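Local coordinates for protein HTH-type transcriptional regulator mcbR (Escherichia coli UMEA 3718-1, PDB 4P9F) that represses expression of McbA by binding its promoter region, which prevents colanic acid overproduction and mucoidy and is important for biofilm formation, at residues T7-E11 with E47-L52; P25-T31 with P62-V68; S54-L58 with W153-G157. All blocks are in the same frame, centred on the assembly; numbering follows the deposited sequence.

Contact 1 of 3, residues T7-E11 with E47-L52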
loop_
_atom_site.group_PDB
_atom_site.type_symbol
_atom_site.label_atom_id
_atom_site.label_comp_id
_atom_site.label_asym_id
_atom_site.label_seq_id
_atom_site.Cartn_x
_atom_site.Cartn_y
_atom_site.Cartn_z
ATOM N N THR A 7 -18.857 7.288 -9.382
ATOM C CA THR A 7 -17.630 7.725 -8.735
ATOM C C THR A 7 -16.502 6.687 -8.872
ATOM O O THR A 7 -15.378 7.035 -9.196
ATOM C CB THR A 7 -17.879 7.974 -7.251
ATOM O OG1 THR A 7 -18.989 8.861 -7.116
ATOM C CG2 THR A 7 -16.606 8.561 -6.553
ATOM N N LEU A 8 -16.833 5.414 -8.676
ATOM C CA LEU A 8 -15.826 4.348 -8.774
ATOM C C LEU A 8 -15.307 4.237 -10.204
ATOM O O LEU A 8 -14.123 4.007 -10.418
ATOM C CB LEU A 8 -16.406 2.995 -8.338
ATOM C CG LEU A 8 -15.473 1.765 -8.445
ATOM C CD1 LEU A 8 -14.183 2.002 -7.631
ATOM C CD2 LEU A 8 -16.203 0.497 -7.965
ATOM N N GLN A 9 -16.201 4.442 -11.175
ATOM C CA GLN A 9 -15.840 4.302 -12.573
ATOM C C GLN A 9 -14.850 5.386 -12.975
ATOM O O GLN A 9 -13.839 5.123 -13.633
ATOM C CB GLN A 9 -17.095 4.382 -13.448
ATOM C CG GLN A 9 -16.842 4.044 -14.876
ATOM C CD GLN A 9 -16.269 2.649 -15.009
ATOM O OE1 GLN A 9 -15.166 2.463 -15.531
ATOM N NE2 GLN A 9 -17.008 1.659 -14.511
ATOM N N VAL A 10 -15.120 6.610 -12.560
ATOM C CA VAL A 10 -14.164 7.687 -12.817
ATOM C C VAL A 10 -12.837 7.436 -12.085
ATOM O O VAL A 10 -11.770 7.648 -12.630
ATOM C CB VAL A 10 -14.728 9.067 -12.386
ATOM C CG1 VAL A 10 -13.682 10.160 -12.615
ATOM C CG2 VAL A 10 -16.041 9.390 -13.158
ATOM N N GLU A 11 -12.922 6.988 -10.832
ATOM C CA GLU A 11 -11.722 6.737 -10.059
ATOM C C GLU A 11 -10.820 5.666 -10.696
ATOM O O GLU A 11 -9.605 5.850 -10.808
ATOM C CB GLU A 11 -12.074 6.282 -8.651
ATOM C CG GLU A 11 -10.818 6.123 -7.805
ATOM C CD GLU A 11 -11.088 5.482 -6.467
ATOM O OE1 GLU A 11 -12.224 4.986 -6.255
ATOM O OE2 GLU A 11 -10.162 5.502 -5.627
ATOM N N GLU A 47 -15.438 13.665 -6.352
ATOM C CA GLU A 47 -15.189 12.643 -5.332
ATOM C C GLU A 47 -14.083 11.671 -5.736
ATOM O O GLU A 47 -13.272 11.243 -4.896
ATOM C CB GLU A 47 -16.456 11.834 -5.009
ATOM C CG GLU A 47 -17.537 12.622 -4.311
ATOM C CD GLU A 47 -18.760 11.768 -3.971
ATOM O OE1 GLU A 47 -18.874 10.628 -4.477
ATOM O OE2 GLU A 47 -19.615 12.247 -3.201
ATOM N N ALA A 48 -14.064 11.299 -7.008
ATOM C CA ALA A 48 -13.055 10.368 -7.508
ATOM C C ALA A 48 -11.672 10.990 -7.373
ATOM O O ALA A 48 -10.731 10.349 -6.905
ATOM C CB ALA A 48 -13.345 9.992 -8.974
ATOM N N LEU A 49 -11.566 12.262 -7.744
ATOM C CA LEU A 49 -10.302 12.973 -7.628
ATOM C C LEU A 49 -9.853 13.067 -6.161
ATOM O O LEU A 49 -8.679 12.869 -5.861
ATOM C CB LEU A 49 -10.433 14.364 -8.260
ATOM C CG LEU A 49 -10.609 14.370 -9.783
ATOM C CD1 LEU A 49 -11.237 15.692 -10.253
ATOM C CD2 LEU A 49 -9.258 14.185 -10.469
ATOM N N LEU A 50 -10.792 13.342 -5.257
ATOM C CA LEU A 50 -10.491 13.447 -3.822
ATOM C C LEU A 50 -10.097 12.105 -3.237
ATOM O O LEU A 50 -9.271 12.053 -2.324
ATOM C CB LEU A 50 -11.674 14.042 -3.055
ATOM C CG LEU A 50 -11.843 15.541 -3.313
ATOM C CD1 LEU A 50 -13.137 16.082 -2.706
ATOM C CD2 LEU A 50 -10.626 16.287 -2.766
ATOM N N ARG A 51 -10.670 11.021 -3.766
ATOM C CA ARG A 51 -10.245 9.681 -3.353
ATOM C C ARG A 51 -8.762 9.468 -3.682
ATOM O O ARG A 51 -8.025 8.868 -2.904
ATOM C CB ARG A 51 -11.078 8.613 -4.069
ATOM C CG ARG A 51 -12.517 8.461 -3.563
ATOM C CD ARG A 51 -13.224 7.319 -4.317
ATOM N NE ARG A 51 -14.601 7.150 -3.852
ATOM C CZ ARG A 51 -15.410 6.180 -4.246
ATOM N NH1 ARG A 51 -14.987 5.290 -5.146
ATOM N NH2 ARG A 51 -16.634 6.109 -3.740
ATOM N N LEU A 52 -8.329 9.970 -4.835
ATOM C CA LEU A 52 -6.936 9.853 -5.232
ATOM C C LEU A 52 -6.036 10.764 -4.384
ATOM O O LEU A 52 -4.918 10.383 -4.013
ATOM C CB LEU A 52 -6.803 10.154 -6.723
ATOM C CG LEU A 52 -7.440 9.075 -7.613
ATOM C CD1 LEU A 52 -7.569 9.539 -9.056
ATOM C CD2 LEU A 52 -6.602 7.799 -7.562
HETATM O O HOH W 1 -19.807 8.340 -4.389
HETATM O O HOH W 2 -8.003 6.305 -4.490
#
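Arg51 reaches from helix 42-54 across to helix 6-19, where its guanidinium meets two side chains set one turn apart. NH1 donates to Glu11 OE1 at 3.0 Å, a nearly straight bond (165°) that forms a salt bridge. The carboxylate oxygen lies close to the guanidinium plane and is met on its syn side, but well out of the carboxylate plane. The two flat groups are turned 69° from each other, so one nitrogen grips one oxygen rather than two pairing with two. Thr7 comes from another direction: its CG2 sits over the centre of one guanidinium face, 3.5 Å from Arg51 CZ. That methyl is placed there by a chi1 of -53°, which sets CG2 anti to the backbone N and turns OG1 back beside it, toward Glu47. A water bridges Thr7 OG1 and Glu47 OE1, donating to the carboxylate. A second water donates to Glu11 OE2 and, weakly, to Arg51 O.

The arginine suits its place because its straight chain, extended from CG to NE, lies across the glutamate; Glu11 OE1 is only 3.2 Å from Arg51 CD. With an alanine in place of Arg51, the Glu11 carboxylate would probably lose its charged mate and the Thr7 methyl the flat group it rests on. The backbones come closest at Glu11 and Ala48, whose CA atoms are 4.6 Å apart, and an alanine suits so near an approach. Ala48 CB packs 3.7 Å from Val10 CG1. The helix axes approach to 8.5 Å.

Helix 42-54 supplies the second helix of the helix-turn-helix motif and runs on beyond it, with helix 6-19 packed against it. Val10 also touches Leu38 of helix 31-38, Leu49 reaches Thr31 of the same helix, and Arg51 packs on Ser54 of the second subunit.

Contact 2 of 3, residues P25-T31 with P62-V68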
loop_
_atom_site.group_PDB
_atom_site.type_symbol
_atom_site.label_atom_id
_atom_site.label_comp_id
_atom_site.label_asym_id
_atom_site.label_seq_id
_atom_site.Cartn_x
_atom_site.Cartn_y
_atom_site.Cartn_z
ATOM N N PRO A 25 3.524 14.357 -15.228
ATOM C CA PRO A 25 3.841 14.906 -13.907
ATOM C C PRO A 25 3.609 16.415 -13.884
ATOM O O PRO A 25 3.962 17.106 -14.841
ATOM C CB PRO A 25 5.334 14.588 -13.743
ATOM C CG PRO A 25 5.545 13.389 -14.570
ATOM C CD PRO A 25 4.613 13.506 -15.747
ATOM N N GLY A 26 2.963 16.909 -12.835
ATOM C CA GLY A 26 2.743 18.343 -12.714
ATOM C C GLY A 26 1.493 18.880 -13.405
ATOM O O GLY A 26 1.129 20.033 -13.172
ATOM N N ALA A 27 0.846 18.077 -14.257
ATOM C CA ALA A 27 -0.312 18.571 -15.003
ATOM C C ALA A 27 -1.446 19.016 -14.091
ATOM O O ALA A 27 -1.748 18.371 -13.078
ATOM C CB ALA A 27 -0.838 17.503 -15.971
ATOM N N ARG A 28 -2.112 20.085 -14.505
ATOM C CA ARG A 28 -3.207 20.648 -13.732
ATOM C C ARG A 28 -4.501 20.044 -14.272
ATOM O O ARG A 28 -4.814 20.157 -15.456
ATOM C CB ARG A 28 -3.204 22.187 -13.841
ATOM C CG ARG A 28 -4.407 22.881 -13.200
ATOM C CD ARG A 28 -4.280 24.429 -13.236
ATOM N NE ARG A 28 -5.564 25.043 -12.916
ATOM C CZ ARG A 28 -5.977 25.314 -11.682
ATOM N NH1 ARG A 28 -5.174 25.052 -10.651
ATOM N NH2 ARG A 28 -7.184 25.860 -11.476
ATOM N N LEU A 29 -5.219 19.342 -13.407
ATOM C CA LEU A 29 -6.491 18.716 -13.766
ATOM C C LEU A 29 -7.651 19.553 -13.250
ATOM O O LEU A 29 -7.771 19.756 -12.042
ATOM C CB LEU A 29 -6.562 17.302 -13.189
ATOM C CG LEU A 29 -5.307 16.449 -13.415
ATOM C CD1 LEU A 29 -5.443 15.069 -12.737
ATOM C CD2 LEU A 29 -5.009 16.297 -14.907
ATOM N N ILE A 30 -8.545 19.960 -14.140
ATOM C CA ILE A 30 -9.663 20.822 -13.748
ATOM C C ILE A 30 -10.929 19.969 -13.664
ATOM O O ILE A 30 -11.356 19.382 -14.664
ATOM C CB ILE A 30 -9.847 22.019 -14.735
ATOM C CG1 ILE A 30 -8.625 22.947 -14.692
ATOM C CG2 ILE A 30 -11.145 22.818 -14.441
ATOM C CD1 ILE A 30 -7.647 22.727 -15.804
ATOM N N THR A 31 -11.473 19.834 -12.453
ATOM C CA THR A 31 -12.664 19.010 -12.208
ATOM C C THR A 31 -13.783 19.244 -13.246
ATOM O O THR A 31 -14.323 18.302 -13.828
ATOM C CB THR A 31 -13.185 19.278 -10.782
ATOM O OG1 THR A 31 -12.089 19.136 -9.866
ATOM C CG2 THR A 31 -14.284 18.316 -10.398
ATOM N N PRO A 62 -5.131 25.020 -6.537
ATOM C CA PRO A 62 -6.064 26.149 -6.397
ATOM C C PRO A 62 -7.301 26.079 -7.311
ATOM O O PRO A 62 -7.220 25.547 -8.432
ATOM C CB PRO A 62 -5.205 27.356 -6.772
ATOM C CG PRO A 62 -3.816 26.938 -6.460
ATOM C CD PRO A 62 -3.748 25.481 -6.762
ATOM N N ALA A 63 -8.435 26.559 -6.808
ATOM C CA ALA A 63 -9.648 26.739 -7.616
ATOM C C ALA A 63 -10.300 25.470 -8.182
ATOM O O ALA A 63 -10.480 25.363 -9.402
ATOM C CB ALA A 63 -9.359 27.731 -8.775
ATOM N N GLN A 64 -10.585 24.490 -7.320
ATOM C CA GLN A 64 -11.294 23.261 -7.734
ATOM C C GLN A 64 -10.545 22.471 -8.810
ATOM O O GLN A 64 -11.076 22.140 -9.897
ATOM C CB GLN A 64 -12.714 23.609 -8.209
ATOM C CG GLN A 64 -13.581 24.194 -7.092
ATOM C CD GLN A 64 -14.912 24.732 -7.589
ATOM O OE1 GLN A 64 -15.116 24.914 -8.790
ATOM N NE2 GLN A 64 -15.829 24.990 -6.659
ATOM N N ALA A 65 -9.288 22.195 -8.502
ATOM C CA ALA A 65 -8.402 21.516 -9.441
ATOM C C ALA A 65 -7.405 20.671 -8.663
ATOM O O ALA A 65 -7.317 20.743 -7.429
ATOM C CB ALA A 65 -7.685 22.532 -10.358
ATOM N N PHE A 66 -6.686 19.837 -9.399
ATOM C CA PHE A 66 -5.729 18.906 -8.837
ATOM C C PHE A 66 -4.472 18.856 -9.685
ATOM O O PHE A 66 -4.497 19.275 -10.843
ATOM C CB PHE A 66 -6.372 17.523 -8.732
ATOM C CG PHE A 66 -7.615 17.523 -7.918
ATOM C CD1 PHE A 66 -8.845 17.826 -8.490
ATOM C CD2 PHE A 66 -7.555 17.294 -6.564
ATOM C CE1 PHE A 66 -9.993 17.855 -7.730
ATOM C CE2 PHE A 66 -8.713 17.322 -5.791
ATOM C CZ PHE A 66 -9.928 17.595 -6.380
ATOM N N THR A 67 -3.359 18.404 -9.122
ATOM C CA THR A 67 -2.204 18.212 -9.988
ATOM C C THR A 67 -1.690 16.798 -9.853
ATOM O O THR A 67 -1.762 16.181 -8.781
ATOM C CB THR A 67 -1.033 19.200 -9.710
ATOM O OG1 THR A 67 -0.643 19.098 -8.345
ATOM C CG2 THR A 67 -1.419 20.653 -10.041
ATOM N N VAL A 68 -1.213 16.289 -10.984
ATOM C CA VAL A 68 -0.524 15.010 -11.064
ATOM C C VAL A 68 0.826 15.181 -10.363
ATOM O O VAL A 68 1.541 16.148 -10.626
ATOM C CB VAL A 68 -0.358 14.576 -12.528
ATOM C CG1 VAL A 68 0.426 13.263 -12.620
ATOM C CG2 VAL A 68 -1.754 14.477 -13.207
#
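Leu29 and Phe66 form the hydrogen-bonded pair at the middle of this antiparallel ladder. Leu29 N donates to Phe66 O at 2.7 Å in a nearly straight bond (170°), and Phe66 N returns one to Leu29 O. Arg28 with Thr67 and Ile30 with Ala65 are the non-hydrogen-bonded pairs on either side. Past the strand ends the pairing continues: Val68 N donates to Ala27 O, and Gly26 N to Val68 O, this donor standing above the carbonyl plane. Gly26 has a phi of 87°, and a side chain there would be jammed against the preceding carbonyl. CA-H...O contacts, such as Thr67 CA to Ala27 O at 3.1 Å, supplement the ladder.

Arg28 grips Pro62 O end-on, with NH1 and NH2 each 3.1 Å from that oxygen, which lies near the guanidinium plane. An extended chain, its CG anti to the backbone N (chi1 173°), lifts the group off the sheet face and slants it over Ala65 toward the turn at Pro62. Ala65 CB lies over one guanidinium face, 3.5 Å from Arg28 CZ. A small alanine lets the flat group settle this close.

The closer apolar contacts lie on the face of Leu29 and Phe66. Leu29 CD1 meets Val68 CG2 at 3.8 Å, and the branched valine also spreads its CG1 to Pro25. The Phe66 ring packs on Leu49, Leu50 and Val53 of helix 42-54.

A hydroxyl meets that ring too: Thr31 OG1 stands at its edge, 3.3 Å from Phe66 CE1.

The contact is thus two-sided in its chemistry. Backbone bonds fix the register of this winged helix-turn-helix hairpin against strand 28-30, one face turns Phe66 to helix 42-54 and Leu29 to Leu58, and the other carries an arginine that ties down the turn after strand 59-61.

Contact 3 of 3, residues S54-L58 with W153-G157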
loop_
_atom_site.group_PDB
_atom_site.type_symbol
_atom_site.label_atom_id
_atom_site.label_comp_id
_atom_site.label_asym_id
_atom_site.label_seq_id
_atom_site.Cartn_x
_atom_site.Cartn_y
_atom_site.Cartn_z
ATOM N N SER A 54 -6.601 11.452 -1.296
ATOM C CA SER A 54 -6.514 10.837 0.030
ATOM C C SER A 54 -5.439 9.740 0.110
ATOM O O SER A 54 -4.953 9.434 1.200
ATOM C CB SER A 54 -7.874 10.272 0.457
ATOM O OG SER A 54 -8.189 9.112 -0.285
ATOM N N VAL A 55 -5.104 9.108 -1.013
ATOM C CA VAL A 55 -3.993 8.152 -1.010
ATOM C C VAL A 55 -2.722 8.761 -1.627
ATOM O O VAL A 55 -1.774 8.039 -1.955
ATOM C CB VAL A 55 -4.364 6.817 -1.729
ATOM C CG1 VAL A 55 -5.514 6.143 -0.998
ATOM C CG2 VAL A 55 -4.680 7.042 -3.215
ATOM N N ASN A 56 -2.721 10.084 -1.795
ATOM C CA ASN A 56 -1.560 10.826 -2.315
ATOM C C ASN A 56 -1.178 10.496 -3.756
ATOM O O ASN A 56 -0.028 10.665 -4.158
ATOM C CB ASN A 56 -0.359 10.590 -1.391
ATOM C CG ASN A 56 -0.621 11.102 0.007
ATOM O OD1 ASN A 56 -1.104 12.204 0.174
ATOM N ND2 ASN A 56 -0.372 10.274 1.008
ATOM N N ALA A 57 -2.156 10.023 -4.521
ATOM C CA ALA A 57 -1.999 9.751 -5.945
ATOM C C ALA A 57 -2.180 11.018 -6.772
ATOM O O ALA A 57 -1.808 11.068 -7.950
ATOM C CB ALA A 57 -2.987 8.686 -6.392
ATOM N N LEU A 58 -2.843 12.000 -6.174
ATOM C CA LEU A 58 -2.966 13.334 -6.739
ATOM C C LEU A 58 -2.765 14.355 -5.641
ATOM O O LEU A 58 -2.855 14.016 -4.467
ATOM C CB LEU A 58 -4.344 13.537 -7.384
ATOM C CG LEU A 58 -4.626 12.756 -8.668
ATOM C CD1 LEU A 58 -6.085 12.960 -9.044
ATOM C CD2 LEU A 58 -3.708 13.240 -9.784
ATOM N N TRP A 153 1.753 1.203 -8.488
ATOM C CA TRP A 153 1.809 1.472 -9.924
ATOM C C TRP A 153 1.201 2.830 -10.265
ATOM O O TRP A 153 1.655 3.517 -11.186
ATOM C CB TRP A 153 1.065 0.383 -10.689
ATOM C CG TRP A 153 1.794 -0.931 -10.759
ATOM C CD1 TRP A 153 3.087 -1.188 -10.389
ATOM C CD2 TRP A 153 1.234 -2.190 -11.168
ATOM N NE1 TRP A 153 3.377 -2.525 -10.582
ATOM C CE2 TRP A 153 2.253 -3.162 -11.057
ATOM C CE3 TRP A 153 -0.041 -2.590 -11.629
ATOM C CZ2 TRP A 153 2.049 -4.505 -11.391
ATOM C CZ3 TRP A 153 -0.244 -3.928 -11.961
ATOM C CH2 TRP A 153 0.798 -4.867 -11.847
ATOM N N VAL A 154 0.131 3.182 -9.555
ATOM C CA VAL A 154 -0.499 4.493 -9.709
ATOM C C VAL A 154 0.475 5.596 -9.292
ATOM O O VAL A 154 0.581 6.607 -9.966
ATOM C CB VAL A 154 -1.796 4.614 -8.880
ATOM C CG1 VAL A 154 -2.311 6.063 -8.888
ATOM C CG2 VAL A 154 -2.892 3.663 -9.424
ATOM N N ARG A 155 1.185 5.388 -8.185
ATOM C CA ARG A 155 2.144 6.373 -7.667
ATOM C C ARG A 155 3.330 6.564 -8.636
ATOM O O ARG A 155 3.765 7.675 -8.878
ATOM C CB ARG A 155 2.659 5.927 -6.282
ATOM C CG ARG A 155 1.606 5.951 -5.185
ATOM C CD ARG A 155 1.129 7.349 -4.863
ATOM N NE ARG A 155 2.066 8.158 -4.071
ATOM C CZ ARG A 155 2.161 8.061 -2.739
ATOM N NH1 ARG A 155 1.433 7.160 -2.091
ATOM N NH2 ARG A 155 2.978 8.841 -2.058
HETATM N N MSE A 156 3.864 5.475 -9.185
HETATM C CA MSE A 156 4.984 5.630 -10.108
HETATM C C MSE A 156 4.529 6.021 -11.507
HETATM O O MSE A 156 5.339 6.498 -12.307
HETATM C CB MSE A 156 5.822 4.360 -10.180
HETATM C CG MSE A 156 5.160 3.190 -10.837
HETATM SE SE MSE A 156 6.388 1.648 -10.826
HETATM C CE MSE A 156 7.647 2.239 -12.058
ATOM N N GLY A 157 3.237 5.834 -11.780
ATOM C CA GLY A 157 2.648 6.094 -13.079
ATOM C C GLY A 157 3.099 7.312 -13.879
ATOM O O GLY A 157 3.397 7.174 -15.062
HETATM O O HOH W 3 -1.170 5.548 -2.922
HETATM O O HOH W 4 0.044 9.358 -8.971
#
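Val55 O accepts a hydrogen bond from a water 2.7 Å away, and the same water accepts from Arg155 NH1 at 3.2 Å, joining the loop to helix 143-156 through solvent. The arginine also approaches the loop carbonyls directly. Asn56 O lies over a face of the guanidinium, 3.3 Å from Arg155 NE, so no N-H points at it. Val55 O, oblique to the group and 3.3 Å from Arg155 NH1, also has a poor angle, and neither contact is a hydrogen bond. The positive group beside two carbonyl oxygens is probably still electrostatically favourable. A second water donates to both Ala57 O and Val154 O, so a pair of backbone oxygens that cannot bond each other share one bridge.

The long side chain of Arg155 bends over onto the loop. Bends at chi2 (-66°) and chi3 (-76°) bring the guanidinium over Asn56, whose CB lies above one face toward the rim, 3.8 Å from Arg155 CZ. The polar ends of both residues look to the second subunit: Glu147 of that subunit forms a salt bridge with Arg155 NH1 and accepts a hydrogen bond from Asn56 ND2 through the same OE1. A long, bendable arginine can reach both the loop and that glutamate. Asn56, with its positive phi of 65°, is the C-prime residue of the Schellman motif ending helix 42-54, a conformation asparagine tolerates well.

Apolar packing is confined to Ala57 CB against Val154 CG1, at 3.7 Å; the short alanine and the beta-branched valine meet through single methyl groups.

The contact joins the DNA-binding part to the FCD domain. Val154 also packs on Lys15, Leu18 and Ser19 of helix 6-19, Arg155 touches Ile79 of helix 73-95, and Ala57 leans back on Leu52 of helix 42-54, while Val55 meets Val55 of the second subunit.

How the contacts relate
The three contacts lie on the same side of the chain's centre. Centre to centre, contact 1 is about 14 Å from contact 2. The centres of contact 1 and contact 3 are about 12 Å apart. The segments of contact 2 alternate along the chain with those of both other contacts, whereas contact 3 opens after contact 1 closes. Contacts 1 and 2 belong to the GntR-type DNA-binding part and meet where helix 42-54 lies on strand 65-67. That helix runs from contact 1 into the loop of contact 3, where Leu58 packs against residues of both others. Together they link the winged helix-turn-helix to the FCD domain, with contacts 1 and 3 also touching the second subunit of the dimer.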